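Local coordinates for WbbM protein (Klebsiella pneumoniae, PDB 6U4B) that probably polymerises O-antigen polysaccharide as a trimeric, bifunctional glycosyltransferase that carries two kinds of glycosyltransferase domain on one chain, at residues L319-I324 with V351-A356; Y333-L338 with P358-R363; K156-T161 with G210-M215. All coordinates share one frame; numbering follows the deposited sequence.

Contact 1 of 3, residues L319-I324 with V351-A356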
loop_
_atom_site.group_PDB
_atom_site.type_symbol
_atom_site.label_atom_id
_atom_site.label_comp_id
_atom_site.label_asym_id
_atom_site.label_seq_id
_atom_site.Cartn_x
_atom_site.Cartn_y
_atom_site.Cartn_z
ATOM N N LEU A 319 6.666 -9.306 11.987
ATOM C CA LEU A 319 6.233 -10.666 12.294
ATOM C C LEU A 319 4.720 -10.739 12.446
ATOM O O LEU A 319 4.059 -11.567 11.808
ATOM C CB LEU A 319 6.925 -11.160 13.565
ATOM C CG LEU A 319 6.428 -12.490 14.138
ATOM C CD1 LEU A 319 6.574 -13.623 13.123
ATOM C CD2 LEU A 319 7.158 -12.820 15.434
ATOM N N ILE A 320 4.152 -9.875 13.292
ATOM C CA ILE A 320 2.710 -9.896 13.528
ATOM C C ILE A 320 1.956 -9.629 12.235
ATOM O O ILE A 320 0.932 -10.265 11.950
ATOM C CB ILE A 320 2.336 -8.885 14.630
ATOM C CG1 ILE A 320 2.801 -9.395 15.999
ATOM C CG2 ILE A 320 0.836 -8.615 14.631
ATOM C CD1 ILE A 320 2.690 -8.373 17.107
ATOM N N ASN A 321 2.454 -8.698 11.421
ATOM C CA ASN A 321 1.827 -8.456 10.128
ATOM C C ASN A 321 1.914 -9.692 9.238
ATOM O O ASN A 321 0.956 -10.017 8.526
ATOM C CB ASN A 321 2.469 -7.250 9.447
ATOM C CG ASN A 321 1.442 -6.317 8.847
ATOM O OD1 ASN A 321 0.263 -6.373 9.194
ATOM N ND2 ASN A 321 1.884 -5.448 7.944
ATOM N N SER A 322 3.042 -10.408 9.280
ATOM C CA SER A 322 3.156 -11.632 8.493
ATOM C C SER A 322 2.185 -12.696 8.991
ATOM O O SER A 322 1.630 -13.459 8.191
ATOM C CB SER A 322 4.595 -12.160 8.518
ATOM O OG SER A 322 4.866 -12.920 9.689
ATOM N N ILE A 323 1.966 -12.760 10.306
ATOM C CA ILE A 323 1.003 -13.712 10.851
ATOM C C ILE A 323 -0.400 -13.382 10.359
ATOM O O ILE A 323 -1.167 -14.274 9.973
ATOM C CB ILE A 323 1.078 -13.726 12.389
ATOM C CG1 ILE A 323 2.448 -14.224 12.853
ATOM C CG2 ILE A 323 -0.036 -14.589 12.971
ATOM C CD1 ILE A 323 2.651 -14.152 14.348
ATOM N N ILE A 324 -0.754 -12.094 10.353
ATOM C CA ILE A 324 -2.071 -11.677 9.877
ATOM C C ILE A 324 -2.238 -11.993 8.397
ATOM O O ILE A 324 -3.302 -12.450 7.958
ATOM C CB ILE A 324 -2.289 -10.178 10.155
ATOM C CG1 ILE A 324 -2.370 -9.921 11.662
ATOM C CG2 ILE A 324 -3.537 -9.678 9.441
ATOM C CD1 ILE A 324 -2.489 -8.466 12.017
ATOM N N VAL A 351 -1.056 -2.861 18.080
ATOM C CA VAL A 351 -2.468 -3.219 18.163
ATOM C C VAL A 351 -3.203 -2.772 16.907
ATOM O O VAL A 351 -4.070 -3.486 16.388
ATOM C CB VAL A 351 -3.100 -2.622 19.434
ATOM C CG1 VAL A 351 -4.610 -2.816 19.418
ATOM C CG2 VAL A 351 -2.495 -3.260 20.676
ATOM N N ASN A 352 -2.859 -1.589 16.388
ATOM C CA ASN A 352 -3.514 -1.068 15.192
ATOM C C ASN A 352 -3.338 -1.979 13.983
ATOM O O ASN A 352 -4.104 -1.870 13.020
ATOM C CB ASN A 352 -2.989 0.331 14.869
ATOM C CG ASN A 352 -3.451 1.370 15.871
ATOM O OD1 ASN A 352 -4.395 1.138 16.629
ATOM N ND2 ASN A 352 -2.793 2.524 15.878
ATOM N N LEU A 353 -2.344 -2.871 14.007
ATOM C CA LEU A 353 -2.211 -3.866 12.950
ATOM C C LEU A 353 -3.354 -4.873 12.962
ATOM O O LEU A 353 -3.645 -5.473 11.923
ATOM C CB LEU A 353 -0.879 -4.608 13.084
ATOM C CG LEU A 353 0.423 -3.810 12.998
ATOM C CD1 LEU A 353 1.602 -4.685 13.409
ATOM C CD2 LEU A 353 0.625 -3.257 11.593
ATOM N N THR A 354 -4.004 -5.067 14.109
ATOM C CA THR A 354 -5.050 -6.069 14.262
ATOM C C THR A 354 -6.451 -5.478 14.238
ATOM O O THR A 354 -7.423 -6.233 14.334
ATOM C CB THR A 354 -4.854 -6.842 15.573
ATOM O OG1 THR A 354 -5.110 -5.973 16.683
ATOM C CG2 THR A 354 -3.431 -7.375 15.673
ATOM N N SER A 355 -6.578 -4.156 14.104
ATOM C CA SER A 355 -7.875 -3.508 14.286
ATOM C C SER A 355 -8.878 -3.937 13.221
ATOM O O SER A 355 -10.067 -4.104 13.516
ATOM C CB SER A 355 -7.702 -1.990 14.280
ATOM O OG SER A 355 -6.912 -1.569 15.378
ATOM N N ALA A 356 -8.425 -4.124 11.984
ATOM C CA ALA A 356 -9.322 -4.513 10.904
ATOM C C ALA A 356 -9.600 -6.008 10.868
ATOM O O ALA A 356 -10.298 -6.471 9.958
ATOM C CB ALA A 356 -8.749 -4.067 9.558
HETATM O O HOH W 1 -2.107 -5.101 9.505
#

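Contact 2 of 3, residues Y333-L338 with P358-R363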
loop_
_atom_site.group_PDB
_atom_site.type_symbol
_atom_site.label_atom_id
_atom_site.label_comp_id
_atom_site.label_asym_id
_atom_site.label_seq_id
_atom_site.Cartn_x
_atom_site.Cartn_y
_atom_site.Cartn_z
ATOM N N TYR A 333 -6.845 -15.995 16.241
ATOM C CA TYR A 333 -5.432 -15.900 16.583
ATOM C C TYR A 333 -5.277 -15.039 17.827
ATOM O O TYR A 333 -5.630 -13.855 17.818
ATOM C CB TYR A 333 -4.621 -15.338 15.411
ATOM C CG TYR A 333 -4.610 -16.257 14.207
ATOM C CD1 TYR A 333 -3.520 -17.076 13.941
ATOM C CD2 TYR A 333 -5.700 -16.317 13.344
ATOM C CE1 TYR A 333 -3.512 -17.922 12.844
ATOM C CE2 TYR A 333 -5.704 -17.160 12.251
ATOM C CZ TYR A 333 -4.607 -17.959 12.003
ATOM O OH TYR A 333 -4.611 -18.795 10.910
ATOM N N ASP A 334 -4.747 -15.641 18.889
ATOM C CA ASP A 334 -4.605 -15.029 20.209
ATOM C C ASP A 334 -3.122 -14.721 20.404
ATOM O O ASP A 334 -2.355 -15.562 20.877
ATOM C CB ASP A 334 -5.149 -15.975 21.285
ATOM C CG ASP A 334 -5.092 -15.388 22.693
ATOM O OD1 ASP A 334 -4.509 -14.302 22.897
ATOM O OD2 ASP A 334 -5.644 -16.034 23.608
ATOM N N ILE A 335 -2.720 -13.510 20.031
ATOM C CA ILE A 335 -1.323 -13.098 20.084
ATOM C C ILE A 335 -1.081 -12.365 21.394
ATOM O O ILE A 335 -1.817 -11.433 21.741
ATOM C CB ILE A 335 -0.952 -12.213 18.883
ATOM C CG1 ILE A 335 -1.332 -12.902 17.569
ATOM C CG2 ILE A 335 0.531 -11.895 18.906
ATOM C CD1 ILE A 335 -0.951 -12.115 16.331
ATOM N N VAL A 336 -0.052 -12.786 22.127
ATOM C CA VAL A 336 0.345 -12.139 23.371
ATOM C C VAL A 336 1.820 -11.786 23.268
ATOM O O VAL A 336 2.656 -12.665 23.025
ATOM C CB VAL A 336 0.090 -13.028 24.599
ATOM C CG1 VAL A 336 0.648 -12.367 25.850
ATOM C CG2 VAL A 336 -1.399 -13.305 24.756
ATOM N N VAL A 337 2.141 -10.510 23.455
ATOM C CA VAL A 337 3.517 -10.032 23.422
ATOM C C VAL A 337 4.002 -9.846 24.853
ATOM O O VAL A 337 3.443 -9.041 25.608
ATOM C CB VAL A 337 3.639 -8.724 22.626
ATOM C CG1 VAL A 337 5.007 -8.098 22.855
ATOM C CG2 VAL A 337 3.403 -8.981 21.138
ATOM N N LEU A 338 5.038 -10.594 25.229
ATOM C CA LEU A 338 5.727 -10.379 26.498
ATOM C C LEU A 338 6.679 -9.210 26.296
ATOM O O LEU A 338 7.800 -9.386 25.814
ATOM C CB LEU A 338 6.472 -11.637 26.930
ATOM C CG LEU A 338 5.643 -12.923 26.889
ATOM C CD1 LEU A 338 6.486 -14.128 27.289
ATOM C CD2 LEU A 338 4.431 -12.787 27.787
ATOM N N PRO A 358 -11.090 -8.957 13.140
ATOM C CA PRO A 358 -11.736 -9.400 14.384
ATOM C C PRO A 358 -11.313 -10.788 14.831
ATOM O O PRO A 358 -11.570 -11.149 15.985
ATOM C CB PRO A 358 -13.232 -9.354 14.043
ATOM C CG PRO A 358 -13.284 -9.474 12.561
ATOM C CD PRO A 358 -12.058 -8.783 12.043
ATOM N N ASN A 359 -10.674 -11.572 13.968
ATOM C CA ASN A 359 -10.196 -12.900 14.330
ATOM C C ASN A 359 -8.764 -12.889 14.849
ATOM O O ASN A 359 -8.189 -13.959 15.063
ATOM C CB ASN A 359 -10.301 -13.846 13.132
ATOM C CG ASN A 359 -9.413 -13.424 11.978
ATOM O OD1 ASN A 359 -9.242 -12.233 11.713
ATOM N ND2 ASN A 359 -8.835 -14.400 11.289
ATOM N N VAL A 360 -8.177 -11.710 15.049
ATOM C CA VAL A 360 -6.808 -11.574 15.533
ATOM C C VAL A 360 -6.820 -10.649 16.743
ATOM O O VAL A 360 -7.179 -9.472 16.626
ATOM C CB VAL A 360 -5.860 -11.027 14.452
ATOM C CG1 VAL A 360 -4.444 -10.914 15.001
ATOM C CG2 VAL A 360 -5.890 -11.909 13.210
ATOM N N SER A 361 -6.428 -11.177 17.899
ATOM C CA SER A 361 -6.286 -10.389 19.112
ATOM C C SER A 361 -4.811 -10.182 19.429
ATOM O O SER A 361 -3.973 -11.051 19.169
ATOM C CB SER A 361 -6.975 -11.062 20.302
ATOM O OG SER A 361 -6.689 -10.373 21.506
ATOM N N LEU A 362 -4.502 -9.019 19.998
ATOM C CA LEU A 362 -3.147 -8.684 20.421
ATOM C C LEU A 362 -3.217 -8.107 21.827
ATOM O O LEU A 362 -3.921 -7.118 22.061
ATOM C CB LEU A 362 -2.493 -7.687 19.459
ATOM C CG LEU A 362 -0.965 -7.643 19.321
ATOM C CD1 LEU A 362 -0.452 -6.214 19.416
ATOM C CD2 LEU A 362 -0.248 -8.545 20.320
ATOM N N ARG A 363 -2.493 -8.722 22.757
ATOM C CA ARG A 363 -2.412 -8.241 24.127
ATOM C C ARG A 363 -0.951 -8.181 24.549
ATOM O O ARG A 363 -0.093 -8.869 23.990
ATOM C CB ARG A 363 -3.207 -9.133 25.089
ATOM C CG ARG A 363 -4.709 -9.140 24.845
ATOM C CD ARG A 363 -5.400 -10.150 25.748
ATOM N NE ARG A 363 -5.026 -11.525 25.422
ATOM C CZ ARG A 363 -5.273 -12.572 26.204
ATOM N NH1 ARG A 363 -5.888 -12.408 27.369
ATOM N NH2 ARG A 363 -4.900 -13.785 25.825
HETATM O O HOH W 2 -4.354 -11.645 22.440
#

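Contact 3 of 3, residues K156-T161 with G210-M215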
loop_
_atom_site.group_PDB
_atom_site.type_symbol
_atom_site.label_atom_id
_atom_site.label_comp_id
_atom_site.label_asym_id
_atom_site.label_seq_id
_atom_site.Cartn_x
_atom_site.Cartn_y
_atom_site.Cartn_z
ATOM N N LYS A 156 -8.493 1.586 61.481
ATOM C CA LYS A 156 -8.512 2.492 62.617
ATOM C C LYS A 156 -8.358 3.935 62.150
ATOM O O LYS A 156 -7.734 4.217 61.123
ATOM C CB LYS A 156 -7.393 2.148 63.599
ATOM C CG LYS A 156 -7.451 0.737 64.159
ATOM C CD LYS A 156 -6.624 0.613 65.432
ATOM C CE LYS A 156 -5.451 -0.333 65.250
ATOM N NZ LYS A 156 -5.280 -1.224 66.432
ATOM N N LYS A 157 -8.948 4.855 62.911
ATOM C CA LYS A 157 -8.731 6.271 62.653
ATOM C C LYS A 157 -7.255 6.614 62.815
ATOM O O LYS A 157 -6.519 5.961 63.561
ATOM C CB LYS A 157 -9.565 7.132 63.603
ATOM C CG LYS A 157 -11.039 7.249 63.245
ATOM C CD LYS A 157 -11.748 8.196 64.202
ATOM C CE LYS A 157 -13.225 8.332 63.873
ATOM N NZ LYS A 157 -13.931 9.184 64.873
ATOM N N TRP A 158 -6.827 7.649 62.104
ATOM C CA TRP A 158 -5.473 8.168 62.200
ATOM C C TRP A 158 -5.529 9.598 62.720
ATOM O O TRP A 158 -6.385 10.386 62.306
ATOM C CB TRP A 158 -4.767 8.111 60.839
ATOM C CG TRP A 158 -3.326 8.517 60.883
ATOM C CD1 TRP A 158 -2.290 7.810 61.425
ATOM C CD2 TRP A 158 -2.756 9.717 60.350
ATOM N NE1 TRP A 158 -1.114 8.501 61.269
ATOM C CE2 TRP A 158 -1.372 9.675 60.612
ATOM C CE3 TRP A 158 -3.283 10.826 59.680
ATOM C CZ2 TRP A 158 -0.508 10.699 60.227
ATOM C CZ3 TRP A 158 -2.424 11.842 59.299
ATOM C CH2 TRP A 158 -1.051 11.770 59.573
ATOM N N SER A 159 -4.619 9.927 63.631
ATOM C CA SER A 159 -4.619 11.226 64.290
ATOM C C SER A 159 -3.765 12.216 63.510
ATOM O O SER A 159 -2.596 11.942 63.215
ATOM C CB SER A 159 -4.104 11.101 65.725
ATOM O OG SER A 159 -3.913 12.376 66.310
ATOM N N VAL A 160 -4.353 13.370 63.180
ATOM C CA VAL A 160 -3.624 14.412 62.462
ATOM C C VAL A 160 -2.813 15.307 63.384
ATOM O O VAL A 160 -1.987 16.090 62.899
ATOM C CB VAL A 160 -4.582 15.288 61.633
ATOM C CG1 VAL A 160 -5.301 14.448 60.591
ATOM C CG2 VAL A 160 -5.579 15.991 62.541
ATOM N N THR A 161 -3.024 15.221 64.700
ATOM C CA THR A 161 -2.270 16.071 65.615
ATOM C C THR A 161 -0.816 15.632 65.722
ATOM O O THR A 161 0.065 16.468 65.956
ATOM C CB THR A 161 -2.926 16.080 66.997
ATOM O OG1 THR A 161 -3.210 14.736 67.407
ATOM C CG2 THR A 161 -4.216 16.885 66.968
ATOM N N GLY A 210 -9.650 10.826 61.980
ATOM C CA GLY A 210 -10.592 10.374 60.976
ATOM C C GLY A 210 -10.013 9.217 60.196
ATOM O O GLY A 210 -8.848 8.840 60.356
ATOM N N TYR A 211 -10.858 8.656 59.336
ATOM C CA TYR A 211 -10.480 7.509 58.514
ATOM C C TYR A 211 -9.870 8.026 57.218
ATOM O O TYR A 211 -10.584 8.380 56.277
ATOM C CB TYR A 211 -11.685 6.618 58.247
ATOM C CG TYR A 211 -12.395 6.154 59.499
ATOM C CD1 TYR A 211 -13.574 6.758 59.915
ATOM C CD2 TYR A 211 -11.887 5.112 60.263
ATOM C CE1 TYR A 211 -14.229 6.336 61.056
ATOM C CE2 TYR A 211 -12.535 4.681 61.406
ATOM C CZ TYR A 211 -13.704 5.298 61.798
ATOM O OH TYR A 211 -14.353 4.873 62.938
ATOM N N TYR A 212 -8.537 8.076 57.169
ATOM C CA TYR A 212 -7.819 8.520 55.975
ATOM C C TYR A 212 -7.525 7.292 55.120
ATOM O O TYR A 212 -6.428 6.728 55.120
ATOM C CB TYR A 212 -6.560 9.284 56.360
ATOM C CG TYR A 212 -6.873 10.685 56.826
ATOM C CD1 TYR A 212 -7.257 10.934 58.139
ATOM C CD2 TYR A 212 -6.820 11.756 55.944
ATOM C CE1 TYR A 212 -7.561 12.214 58.562
ATOM C CE2 TYR A 212 -7.121 13.037 56.358
ATOM C CZ TYR A 212 -7.492 13.262 57.668
ATOM O OH TYR A 212 -7.791 14.538 58.080
ATOM N N THR A 213 -8.545 6.878 54.373
ATOM C CA THR A 213 -8.511 5.613 53.661
ATOM C C THR A 213 -9.618 5.605 52.618
ATOM O O THR A 213 -10.563 6.397 52.679
ATOM C CB THR A 213 -8.686 4.432 54.621
ATOM O OG1 THR A 213 -8.483 3.200 53.918
ATOM C CG2 THR A 213 -10.090 4.444 55.216
ATOM N N ASN A 214 -9.472 4.702 51.649
ATOM C CA ASN A 214 -10.554 4.299 50.761
ATOM C C ASN A 214 -10.810 2.801 50.879
ATOM O O ASN A 214 -11.403 2.193 49.984
ATOM C CB ASN A 214 -10.239 4.686 49.315
ATOM C CG ASN A 214 -8.810 4.365 48.929
ATOM O OD1 ASN A 214 -7.918 4.337 49.776
ATOM N ND2 ASN A 214 -8.582 4.123 47.648
ATOM N N MET A 215 -10.358 2.203 51.976
ATOM C CA MET A 215 -10.456 0.771 52.209
ATOM C C MET A 215 -11.558 0.526 53.234
ATOM O O MET A 215 -11.456 0.977 54.379
ATOM C CB MET A 215 -9.114 0.227 52.698
ATOM C CG MET A 215 -8.981 -1.281 52.694
ATOM S SD MET A 215 -7.248 -1.781 52.760
ATOM C CE MET A 215 -6.722 -1.000 54.283
#

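Contact 1 of 3, residues L319-I324 with V351-A356
Ile320, Asn321 and Ile324 meet Leu353 and Thr354 where two neighbouring helices of the Rossmann-like, family 8 (GT-A) domain lie against the same sheet. Helix 313-325 offers one side to Leu353 and Thr354, next along the chain from helix 344-352. Leu353 sits in the middle and divides its branches: CD1 lies 4.2 Å from Ile320 CG2, the two side chains crossing at about a right angle, while CD2 comes to 3.9 Å from Asn321 OD1. Ile324 is extended, with CG1 anti to its carbonyl carbon (chi1 -67°) and CD1 carried straight on (chi2 176°). This carries Ile324 CD1 to 3.9 Å from Thr354 CG2. Branched aliphatic residues suit such a seam because they fill it from several directions. Thr354 turns its methyl to the isoleucine and gives its OG1 back to Val351 O, which also accepts from Thr354 N. Asn321 brings an amide to the edge of this apolar group. Its ND2 donates to Asn582 O, and it lies about 6 Å, side chain to side chain, from Asn585, a residue seen to bind a second magnesium ion in this protein, though none is bound to this chain in the model. A water donates to Asn321 OD1 at 2.7 Å and to Leu353 O at 2.9 Å.

Contact 2 of 3, residues Y333-L338 with P358-R363
Asp334 carries CG anti to the backbone N (chi1 -178°), and Arg363 folds back at chi3 (-66°); together these torsions bring carboxylate and guanidinium together across two adjacent strands. Arg363 NH2 donates to the syn lone pair of Asp334 OD1 at 3.0 Å, forming a salt bridge although the acceptor stands somewhat out of the guanidinium plane. A water lies between them and is held four ways: it donates to Asp334 OD1 and to Ile335 O, the latter at 2.6 Å, and accepts from Ser361 OG and from Arg363 NE. The outer ends are gripped too, Asp334 OD2 by Tyr399 OH and Arg363 NH1 by Asn295 O, so both groups should be fixed in rotation and each charge probably steadies the other.

The backbones run parallel, as expected for a beta-alpha-beta crossover in a Rossmann-like sheet: strand 333-340 leads through helix 344-352 into strand 360-366. Five hydrogen bonds join them, from Tyr333 N to Asn359 O (2.7 Å) at one end to Val337 N with Arg363 O (2.8 Å) at the other. Between these, Ser361 N donates to Tyr333 O at 2.8 Å.

The opposite face, bearing Tyr333, Ile335, Val360 and Leu362, is apolar and packs under helices 313-325 and 344-352. Beta-branched residues favour such extended backbone and cover it closely: Ile335 CD1 lies 3.9 Å from Val360 CG1, and Ile335 CG2 lies 3.7 Å from Leu362 CD2. The same leucine methyl reaches Val337 CG2. Tyr333 has Asn359 O at the edge of its ring, while its hydroxyl bonds to Asp414 OD1 and Asp328 N.

Contact 3 of 3, residues K156-T161 with G210-M215
Trp158 and Gly210 join residues 156-161 to residues 210-215 through their backbones. Trp158 N donates to Gly210 O at 2.9 Å and almost straight (174°), whereas the return bond from Gly210 N to Trp158 O is weak. The two residues thus form an antiparallel hydrogen-bonded pair. Glycine readily adopts the nearly fully extended backbone found here, and it adds no side chain on the face that carries Trp158.

One CH-pi contact follows. Lys157 CG stands over a face of the Tyr211 ring, 3.6 Å from its centroid and 17° off the normal. CG is anti to the carbonyl carbon (chi1 -78°) and the chain beyond is extended, which places Lys157 CE beyond the rim, 3.6 Å from Tyr211 CE1. A lysine suits this exposed place: its methylenes cover the aromatic while its amine continues past it. The Tyr211 hydroxyl bonds to Glu279.

Apolar packing gathers round Tyr212. The Val160 side chain crosses that of Tyr212 at about a right angle, Val160 CG1 lying 3.8 Å from Tyr212 CE1, and Tyr212 CD1 lies 4.3 Å from Trp158 CE3, at the indole's edge. His171 meets the tyrosine ring edge-to-face, and Asn168 bonds its hydroxyl.

Turns shape residues 211-215: Tyr212 centres an inverse gamma turn, and Thr213 OG1 accepts from Met215 N at 2.9 Å in an ST turn. Strands 209-210 and 216-219 both pair antiparallel with strand 152-159 in the mixed sheet of the DUF4422 domain, so residues 211-215 form a short looping excursion between two strands that share one partner.

In the fold
Along the chain contact 3 closes before the others open, and contacts 1 and 2 then interleave, their segments alternating. The latter two have centres 9 Å apart and touch: Thr354 and Ile324 pack on Val360, and Val351 and Thr354 on Leu362, so helices 313-325 and 344-352 rest on the parallel part of the mixed sheet that contact 2 helps to build. Both belong to the glycosyl transferase family 8 region, which holds the magnesium site of Asp406, Asp408 and His560. Contact 3 lies about 50 Å and 44 Å, centre to centre, from contacts 1 and 2, across the chain's centre in the DUF4422 region with its own mixed sheet, consistent with two separate glycosyltransferase modules in one bifunctional enzyme.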